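Local structure of glyoxalase-like domain protein (Staphylococcus aureus, 3P8A) at residues A[193-198]-A[234-239]; A[211-216]-A[227-232]. The protein is of unknown function but carries a glyoxalase-like domain and belongs to the VOC family, whose members are built from paired beta-alpha-beta-beta-beta modules. All blocks are in the same frame, centred on the assembly; numbering follows the deposited sequence.

Contact 1: A[193-198]-A[234-239]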
ATOM      1  N   THR A 193      -3.226 -10.880  -5.662  1.00 12.22           N
ATOM      2  CA  THR A 193      -2.210 -10.274  -6.510  1.00 11.51           C
ATOM      3  C   THR A 193      -2.376  -8.780  -6.570  1.00 12.34           C
ATOM      4  O   THR A 193      -3.492  -8.267  -6.566  1.00  8.66           O
ATOM      5  CB  THR A 193      -2.302 -10.869  -7.943  1.00 20.87           C
ATOM      6  OG1 THR A 193      -2.267 -12.287  -7.872  1.00 24.10           O
ATOM      7  CG2 THR A 193      -1.177 -10.397  -8.877  1.00 17.94           C
ATOM      8  N   VAL A 194      -1.251  -8.100  -6.697  1.00  9.38           N
ATOM      9  CA  VAL A 194      -1.152  -6.669  -6.907  1.00  9.24           C
ATOM     10  C   VAL A 194      -0.440  -6.534  -8.239  1.00 10.64           C
ATOM     11  O   VAL A 194       0.651  -7.109  -8.439  1.00  9.16           O
ATOM     12  CB  VAL A 194      -0.442  -5.908  -5.750  1.00 14.02           C
ATOM     13  CG1 VAL A 194      -0.209  -4.434  -6.119  1.00 14.53           C
ATOM     14  CG2 VAL A 194      -1.273  -5.989  -4.489  1.00 13.94           C
ATOM     15  N   ILE A 195      -1.119  -5.863  -9.175  1.00  5.35           N
ATOM     16  CA  ILE A 195      -0.588  -5.639 -10.498  1.00  6.51           C
ATOM     17  C   ILE A 195      -0.077  -4.209 -10.633  1.00 12.18           C
ATOM     18  O   ILE A 195      -0.809  -3.231 -10.382  1.00 11.47           O
ATOM     19  CB  ILE A 195      -1.565  -6.056 -11.642  1.00  8.03           C
ATOM     20  CG1 ILE A 195      -1.932  -7.550 -11.524  1.00  8.15           C
ATOM     21  CG2 ILE A 195      -0.889  -5.802 -13.008  1.00  6.69           C
ATOM     22  CD1 ILE A 195      -2.854  -8.111 -12.693  1.00 19.28           C
ATOM     23  N   VAL A 196       1.189  -4.107 -11.049  1.00  7.89           N
ATOM     24  CA  VAL A 196       1.910  -2.872 -11.251  1.00  7.09           C
ATOM     25  C   VAL A 196       2.278  -2.790 -12.734  1.00 10.20           C
ATOM     26  O   VAL A 196       2.777  -3.776 -13.311  1.00  9.17           O
ATOM     27  CB  VAL A 196       3.183  -2.827 -10.342  1.00 11.77           C
ATOM     28  CG1 VAL A 196       4.031  -1.597 -10.619  1.00 11.31           C
ATOM     29  CG2 VAL A 196       2.826  -2.903  -8.856  1.00 11.76           C
ATOM     30  N   LYS A 197       1.978  -1.634 -13.363  1.00  5.73           N
ATOM     31  CA  LYS A 197       2.357  -1.386 -14.739  1.00  5.24           C
ATOM     32  C   LYS A 197       3.625  -0.551 -14.662  1.00  9.81           C
ATOM     33  O   LYS A 197       3.668   0.398 -13.875  1.00  8.19           O
ATOM     34  CB  LYS A 197       1.216  -0.688 -15.516  1.00  8.71           C
ATOM     35  CG  LYS A 197       0.355  -1.725 -16.233  1.00 10.69           C
ATOM     36  CD  LYS A 197      -0.874  -1.190 -16.892  1.00 16.08           C
ATOM     37  CE  LYS A 197      -1.504  -2.278 -17.748  1.00 27.24           C
ATOM     38  NZ  LYS A 197      -2.686  -1.800 -18.507  1.00 42.56           N
ATOM     39  N   SER A 198       4.683  -0.932 -15.398  1.00  7.42           N
ATOM     40  CA  SER A 198       5.921  -0.153 -15.350  1.00  6.73           C
ATOM     41  C   SER A 198       6.495   0.127 -16.734  1.00 11.41           C
ATOM     42  O   SER A 198       6.577  -0.790 -17.560  1.00 11.41           O
ATOM     43  CB  SER A 198       6.968  -0.854 -14.501  1.00  4.90           C
ATOM     44  OG  SER A 198       8.165  -0.092 -14.504  1.00 10.17           O
ATOM     45  N   TYR A 234       0.970 -12.369  -4.748  1.00  9.24           N
ATOM     46  CA  TYR A 234       1.841 -12.215  -5.907  1.00  9.42           C
ATOM     47  C   TYR A 234       1.924 -10.744  -6.265  1.00 10.94           C
ATOM     48  O   TYR A 234       0.970 -10.003  -6.039  1.00 10.54           O
ATOM     49  CB  TYR A 234       1.372 -13.068  -7.093  1.00 12.39           C
ATOM     50  CG  TYR A 234       1.552 -14.537  -6.809  1.00 18.16           C
ATOM     51  CD1 TYR A 234       2.763 -15.169  -7.062  1.00 20.37           C
ATOM     52  CD2 TYR A 234       0.561 -15.268  -6.158  1.00 20.89           C
ATOM     53  CE1 TYR A 234       2.957 -16.507  -6.749  1.00 20.81           C
ATOM     54  CE2 TYR A 234       0.745 -16.607  -5.842  1.00 22.69           C
ATOM     55  CZ  TYR A 234       1.952 -17.220  -6.128  1.00 27.98           C
ATOM     56  OH  TYR A 234       2.159 -18.545  -5.824  1.00 29.00           O
ATOM     57  N   PHE A 235       3.080 -10.322  -6.760  1.00  5.96           N
ATOM     58  CA  PHE A 235       3.346  -8.969  -7.226  1.00  5.79           C
ATOM     59  C   PHE A 235       3.688  -9.089  -8.687  1.00 10.26           C
ATOM     60  O   PHE A 235       4.741  -9.630  -9.039  1.00 10.27           O
ATOM     61  CB  PHE A 235       4.485  -8.295  -6.424  1.00  7.86           C
ATOM     62  CG  PHE A 235       4.112  -8.173  -4.978  1.00 10.42           C
ATOM     63  CD1 PHE A 235       3.238  -7.170  -4.550  1.00 12.87           C
ATOM     64  CD2 PHE A 235       4.509  -9.143  -4.057  1.00 11.93           C
ATOM     65  CE1 PHE A 235       2.838  -7.092  -3.212  1.00 12.35           C
ATOM     66  CE2 PHE A 235       4.090  -9.069  -2.721  1.00 14.42           C
ATOM     67  CZ  PHE A 235       3.263  -8.045  -2.312  1.00 11.86           C
ATOM     68  N   ARG A 236       2.757  -8.671  -9.546  1.00  5.56           N
ATOM     69  CA  ARG A 236       2.972  -8.748 -10.966  1.00  6.55           C
ATOM     70  C   ARG A 236       3.372  -7.393 -11.486  1.00 10.24           C
ATOM     71  O   ARG A 236       2.610  -6.435 -11.338  1.00 11.16           O
ATOM     72  CB  ARG A 236       1.712  -9.300 -11.690  1.00  5.35           C
ATOM     73  CG  ARG A 236       1.885  -9.339 -13.223  1.00  8.41           C
ATOM     74  CD  ARG A 236       0.816 -10.160 -13.883  1.00 10.78           C
ATOM     75  NE  ARG A 236       0.978 -11.571 -13.538  1.00 12.22           N
ATOM     76  CZ  ARG A 236       0.241 -12.566 -14.009  1.00 10.07           C
ATOM     77  NH1 ARG A 236      -0.748 -12.326 -14.855  1.00  8.54           N
ATOM     78  NH2 ARG A 236       0.495 -13.813 -13.644  1.00  7.17           N
ATOM     79  N   ILE A 237       4.577  -7.307 -12.073  1.00  6.30           N
ATOM     80  CA  ILE A 237       5.109  -6.098 -12.717  1.00  6.63           C
ATOM     81  C   ILE A 237       4.999  -6.393 -14.202  1.00 14.02           C
ATOM     82  O   ILE A 237       5.591  -7.355 -14.686  1.00 13.59           O
ATOM     83  CB  ILE A 237       6.590  -5.766 -12.324  1.00  9.83           C
ATOM     84  CG1 ILE A 237       6.898  -5.926 -10.796  1.00 12.69           C
ATOM     85  CG2 ILE A 237       7.069  -4.407 -12.897  1.00  7.32           C
ATOM     86  CD1 ILE A 237       6.091  -5.048  -9.805  1.00 21.47           C
ATOM     87  N   GLU A 238       4.175  -5.625 -14.904  1.00 12.18           N
ATOM     88  CA  GLU A 238       3.992  -5.811 -16.318  1.00 12.10           C
ATOM     89  C   GLU A 238       4.350  -4.567 -17.099  1.00 13.58           C
ATOM     90  O   GLU A 238       4.247  -3.444 -16.600  1.00 10.50           O
ATOM     91  CB  GLU A 238       2.610  -6.382 -16.674  1.00 14.28           C
ATOM     92  CG  GLU A 238       1.410  -5.554 -16.272  1.00 30.43           C
ATOM     93  CD  GLU A 238       0.077  -6.189 -16.611  1.00 49.27           C
ATOM     94  OE1 GLU A 238      -0.910  -5.434 -16.756  1.00 47.95           O
ATOM     95  OE2 GLU A 238       0.006  -7.436 -16.695  1.00 44.27           O
ATOM     96  N   ASP A 239       4.824  -4.787 -18.319  1.00 10.45           N
ATOM     97  CA  ASP A 239       5.193  -3.712 -19.231  1.00  9.93           C
ATOM     98  C   ASP A 239       3.932  -2.900 -19.534  1.00 15.88           C
ATOM     99  O   ASP A 239       2.861  -3.469 -19.703  1.00 14.01           O
ATOM    100  CB  ASP A 239       5.715  -4.310 -20.545  1.00 10.53           C
ATOM    101  CG  ASP A 239       7.042  -5.025 -20.426  1.00 11.38           C
ATOM    102  OD1 ASP A 239       7.820  -4.682 -19.518  1.00 10.69           O
ATOM    103  OD2 ASP A 239       7.312  -5.918 -21.260  1.00 15.90           O
TER
HETATM  104  O   HOH W   1       8.701  -2.050 -18.914  1.00  7.17           O

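Contact 2: A[211-216]-A[227-232]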
ATOM      1  N   TRP A 211      15.522  -4.584  -2.475  1.00 15.86           N
ATOM      2  CA  TRP A 211      14.906  -3.989  -1.296  1.00 15.20           C
ATOM      3  C   TRP A 211      14.031  -4.928  -0.461  1.00 18.68           C
ATOM      4  O   TRP A 211      14.044  -4.841   0.765  1.00 17.49           O
ATOM      5  CB  TRP A 211      14.077  -2.769  -1.694  1.00 13.15           C
ATOM      6  CG  TRP A 211      14.799  -1.704  -2.469  1.00 13.57           C
ATOM      7  CD1 TRP A 211      16.114  -1.351  -2.362  1.00 16.56           C
ATOM      8  CD2 TRP A 211      14.197  -0.745  -3.351  1.00 12.39           C
ATOM      9  NE1 TRP A 211      16.380  -0.268  -3.172  1.00 15.08           N
ATOM     10  CE2 TRP A 211      15.221   0.125  -3.788  1.00 15.37           C
ATOM     11  CE3 TRP A 211      12.891  -0.568  -3.853  1.00 12.66           C
ATOM     12  CZ2 TRP A 211      14.988   1.147  -4.711  1.00 13.83           C
ATOM     13  CZ3 TRP A 211      12.658   0.453  -4.757  1.00 13.43           C
ATOM     14  CH2 TRP A 211      13.694   1.296  -5.180  1.00 14.05           C
ATOM     15  N   PHE A 212      13.263  -5.796  -1.101  1.00 14.34           N
ATOM     16  CA  PHE A 212      12.311  -6.632  -0.353  1.00 13.23           C
ATOM     17  C   PHE A 212      12.641  -8.089  -0.210  1.00 16.87           C
ATOM     18  O   PHE A 212      11.818  -8.848   0.316  1.00 13.93           O
ATOM     19  CB  PHE A 212      10.873  -6.391  -0.863  1.00 13.05           C
ATOM     20  CG  PHE A 212      10.568  -4.930  -1.106  1.00 12.25           C
ATOM     21  CD1 PHE A 212      10.605  -4.008  -0.058  1.00 13.71           C
ATOM     22  CD2 PHE A 212      10.283  -4.469  -2.383  1.00 11.40           C
ATOM     23  CE1 PHE A 212      10.364  -2.653  -0.287  1.00 14.73           C
ATOM     24  CE2 PHE A 212      10.049  -3.110  -2.617  1.00 14.27           C
ATOM     25  CZ  PHE A 212      10.087  -2.210  -1.566  1.00 13.99           C
ATOM     26  N   ASP A 213      13.832  -8.505  -0.717  1.00 16.45           N
ATOM     27  CA  ASP A 213      14.305  -9.883  -0.634  1.00 17.14           C
ATOM     28  C   ASP A 213      13.259 -10.859  -1.201  1.00 17.52           C
ATOM     29  O   ASP A 213      12.971 -11.907  -0.619  1.00 15.83           O
ATOM     30  CB  ASP A 213      14.665 -10.220   0.838  1.00 20.55           C
ATOM     31  CG  ASP A 213      16.015 -10.872   0.981  1.00 46.82           C
ATOM     32  OD1 ASP A 213      16.938 -10.217   1.530  1.00 49.79           O
ATOM     33  OD2 ASP A 213      16.166 -12.024   0.519  1.00 58.76           O
HETATM   34  N   MSE A 214      12.643 -10.469  -2.319  1.00 13.48           N
HETATM   35  CA  MSE A 214      11.588 -11.242  -2.947  1.00 12.02           C
HETATM   36  C   MSE A 214      12.137 -12.391  -3.796  1.00 18.79           C
HETATM   37  O   MSE A 214      13.321 -12.398  -4.124  1.00 19.51           O
HETATM   38  CB  MSE A 214      10.712 -10.308  -3.807  1.00 12.95           C
HETATM   39  CG  MSE A 214       9.737  -9.471  -2.997  1.00 18.22           C
HETATM   40 SE   MSE A 214       8.737  -8.254  -4.162  1.00 24.49          SE
HETATM   41  CE  MSE A 214       7.741  -7.157  -2.854  1.00 21.34           C
ATOM     42  N   ASP A 215      11.284 -13.367  -4.118  1.00 15.55           N
ATOM     43  CA  ASP A 215      11.614 -14.506  -4.973  1.00 15.39           C
ATOM     44  C   ASP A 215      10.958 -14.259  -6.341  1.00 18.66           C
ATOM     45  O   ASP A 215       9.937 -13.571  -6.409  1.00 16.43           O
ATOM     46  CB  ASP A 215      11.088 -15.827  -4.373  1.00 17.83           C
ATOM     47  CG  ASP A 215      11.796 -16.341  -3.111  1.00 29.20           C
ATOM     48  OD1 ASP A 215      13.037 -16.193  -3.016  1.00 31.26           O
ATOM     49  OD2 ASP A 215      11.117 -16.944  -2.255  1.00 35.31           O
ATOM     50  N   ILE A 216      11.590 -14.763  -7.417  1.00 16.53           N
ATOM     51  CA  ILE A 216      11.092 -14.666  -8.787  1.00 17.32           C
ATOM     52  C   ILE A 216      10.189 -15.868  -8.990  1.00 19.39           C
ATOM     53  O   ILE A 216      10.586 -16.999  -8.708  1.00 19.27           O
ATOM     54  CB  ILE A 216      12.224 -14.607  -9.858  1.00 21.05           C
ATOM     55  CG1 ILE A 216      13.199 -13.450  -9.593  1.00 22.35           C
ATOM     56  CG2 ILE A 216      11.658 -14.518 -11.298  1.00 21.71           C
ATOM     57  CD1 ILE A 216      14.650 -13.793  -9.840  1.00 29.43           C
ATOM     58  N   ILE A 227       7.263 -12.627  -5.422  1.00 11.04           N
ATOM     59  CA  ILE A 227       6.592 -13.023  -4.194  1.00 11.31           C
ATOM     60  C   ILE A 227       7.497 -12.717  -3.001  1.00 14.80           C
ATOM     61  O   ILE A 227       8.714 -12.868  -3.103  1.00 12.42           O
ATOM     62  CB  ILE A 227       6.094 -14.511  -4.229  1.00 15.47           C
ATOM     63  CG1 ILE A 227       4.985 -14.767  -3.166  1.00 16.16           C
ATOM     64  CG2 ILE A 227       7.263 -15.539  -4.143  1.00 16.20           C
ATOM     65  CD1 ILE A 227       4.202 -16.186  -3.231  1.00 16.99           C
ATOM     66  N   LEU A 228       6.909 -12.300  -1.865  1.00 12.71           N
ATOM     67  CA  LEU A 228       7.687 -12.094  -0.644  1.00 12.14           C
ATOM     68  C   LEU A 228       7.954 -13.484  -0.078  1.00 15.64           C
ATOM     69  O   LEU A 228       7.149 -14.388  -0.278  1.00 14.10           O
ATOM     70  CB  LEU A 228       6.896 -11.272   0.367  1.00 11.86           C
ATOM     71  CG  LEU A 228       6.739  -9.801   0.084  1.00 14.57           C
ATOM     72  CD1 LEU A 228       5.521  -9.256   0.809  1.00 14.20           C
ATOM     73  CD2 LEU A 228       7.991  -9.026   0.480  1.00 17.67           C
ATOM     74  N   LYS A 229       9.080 -13.671   0.616  1.00 16.48           N
ATOM     75  CA  LYS A 229       9.423 -14.985   1.185  1.00 17.06           C
ATOM     76  C   LYS A 229       8.427 -15.488   2.237  1.00 22.62           C
ATOM     77  O   LYS A 229       8.261 -16.707   2.386  1.00 20.90           O
ATOM     78  CB  LYS A 229      10.843 -14.963   1.779  1.00 19.33           C
ATOM     79  CG  LYS A 229      11.910 -15.138   0.720  1.00 23.39           C
ATOM     80  CD  LYS A 229      13.283 -14.683   1.202  1.00 26.09           C
ATOM     81  CE  LYS A 229      14.367 -15.066   0.226  1.00 30.41           C
ATOM     82  NZ  LYS A 229      14.174 -14.461  -1.119  1.00 34.72           N
ATOM     83  N   ASN A 230       7.759 -14.551   2.946  1.00 20.75           N
ATOM     84  CA  ASN A 230       6.856 -14.864   4.060  1.00 20.60           C
ATOM     85  C   ASN A 230       5.406 -14.467   3.861  1.00 23.47           C
ATOM     86  O   ASN A 230       4.678 -14.267   4.839  1.00 22.75           O
ATOM     87  CB  ASN A 230       7.432 -14.269   5.363  1.00 25.28           C
ATOM     88  CG  ASN A 230       8.852 -14.714   5.616  1.00 47.32           C
ATOM     89  OD1 ASN A 230       9.101 -15.860   5.986  1.00 43.18           O
ATOM     90  ND2 ASN A 230       9.815 -13.862   5.283  1.00 34.78           N
ATOM     91  N   ASP A 231       4.965 -14.372   2.602  1.00 19.32           N
ATOM     92  CA  ASP A 231       3.579 -14.044   2.289  1.00 20.26           C
ATOM     93  C   ASP A 231       3.131 -14.701   0.979  1.00 23.75           C
ATOM     94  O   ASP A 231       3.968 -14.979   0.115  1.00 22.63           O
ATOM     95  CB  ASP A 231       3.358 -12.520   2.267  1.00 22.22           C
ATOM     96  CG  ASP A 231       1.920 -12.115   2.527  1.00 31.98           C
ATOM     97  OD1 ASP A 231       1.035 -13.008   2.531  1.00 35.66           O
ATOM     98  OD2 ASP A 231       1.676 -10.915   2.739  1.00 29.94           O
ATOM     99  N   ASP A 232       1.826 -14.947   0.834  1.00 22.31           N
ATOM    100  CA  ASP A 232       1.288 -15.602  -0.370  1.00 23.05           C
ATOM    101  C   ASP A 232       0.800 -14.653  -1.490  1.00 23.78           C
ATOM    102  O   ASP A 232       0.293 -15.149  -2.491  1.00 26.18           O
ATOM    103  CB  ASP A 232       0.171 -16.637  -0.048  1.00 26.81           C
ATOM    104  CG  ASP A 232       0.150 -17.302   1.314  1.00 51.29           C
ATOM    105  OD1 ASP A 232      -0.952 -17.423   1.888  1.00 53.77           O
ATOM    106  OD2 ASP A 232       1.221 -17.800   1.759  1.00 62.17           O
TER
HETATM  107  O   HOH W   2      10.794 -11.175   1.426  1.00 19.69           O
HETATM  108  O   HOH W   3       8.623 -17.240  -1.389  1.00 40.37           O

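Contact 1: A[193-198]-A[234-239]
Glu238 lies across Ile195 and Lys197, and Arg236 lies beside Ile195, where two parallel strands, 193-198 and 234-239, run side by side. Their order and parallel pairing are consistent with the first and last strands of a beta-alpha-beta-beta-beta module, as in the VOC fold. Five backbone hydrogen bonds alternate across the pair, from Val194 N to Tyr234 O (3.0 Å) down to Ser198 N to Glu238 O (2.8 Å).

Glu238 turns its CG between its own backbone N and carbonyl carbon (chi1 60°), and the extended chain then swings back over the neighbouring strand. Its CD comes to 3.8 Å from Ile195 CG2. Arg236 runs alongside Ile195, its CB 4.0 Å from Ile195 CG1, while a bend at chi3 takes the guanidinium onward to a salt bridge with Asp225 and a cation-pi contact with Tyr223.

On the other face, Val194, Val196, Phe235 and Ile237 form an apolar layer against Trp208 of helix 201-212 and Ile110; here Ile237 CD1 packs 3.7 Å from Val196 CB. Lys197 meets Glu238 mainly through its carbon chain: CE is 3.4 Å from Glu238 OE1, whereas NZ stays 4.4 Å from that oxygen, beyond a salt bridge.

Contact 2: A[211-216]-A[227-232]
Phe212 meets Leu228 through its CB, 4.1 Å from Leu228 CD2, while its ring turns away into the core. One face of that ring has Trp211 CB above its centre, and Trp208 stands edge-to-face with it. The other flat group is the Asp215 carboxylate: Lys229 NZ comes down on OD1 from above its plane (54° out of it) at 2.8 Å, and Lys229 CG lies 3.6 Å from OD2.

Lys229 crosses Asp215 at about a right angle, and a bend at its last torsion (chi4 60°) lets Lys229 NZ also donate a hydrogen bond to Asp213 O (2.9 Å), again from above the carbonyl plane. Asp213 OD2, 3.5 Å from Lys229 NZ, completes the salt-bridge network. Next to this network, Asp215 and Ile227 make an antiparallel hydrogen-bonded pair in the hairpin of strands 215-219 and 223-227, and Met214, present as selenomethionine, lays CE 3.8 Å from Leu228 CD2. A water links Phe212 O to Lys229 N.

The lysine thus ties the turn after the hairpin to the link between helix 201-212 and strand 215-219; two carboxylates and a carbonyl about it probably stabilise the protonated form of its amine.

Both contacts reach the same sheet; contact 2 falls in the chain between the two strands paired in contact 1, where helix 201-212 runs into the hairpin. Their centres are 14 Å apart, yet side chains bridge them. Phe235 reaches from contact 1 to touch Leu228 CD1 through its CE2 at 3.8 Å and the CE of Met214 through its CD2 at 4.0 Å; Tyr234 CE1 lies 3.7 Å from Ile227 CD1. Trp208 also serves both, packing on Val196 and on the Phe212 ring. A tetraethylene glycol, probably from crystallisation, lies about 4 Å from the side chain of Asp239.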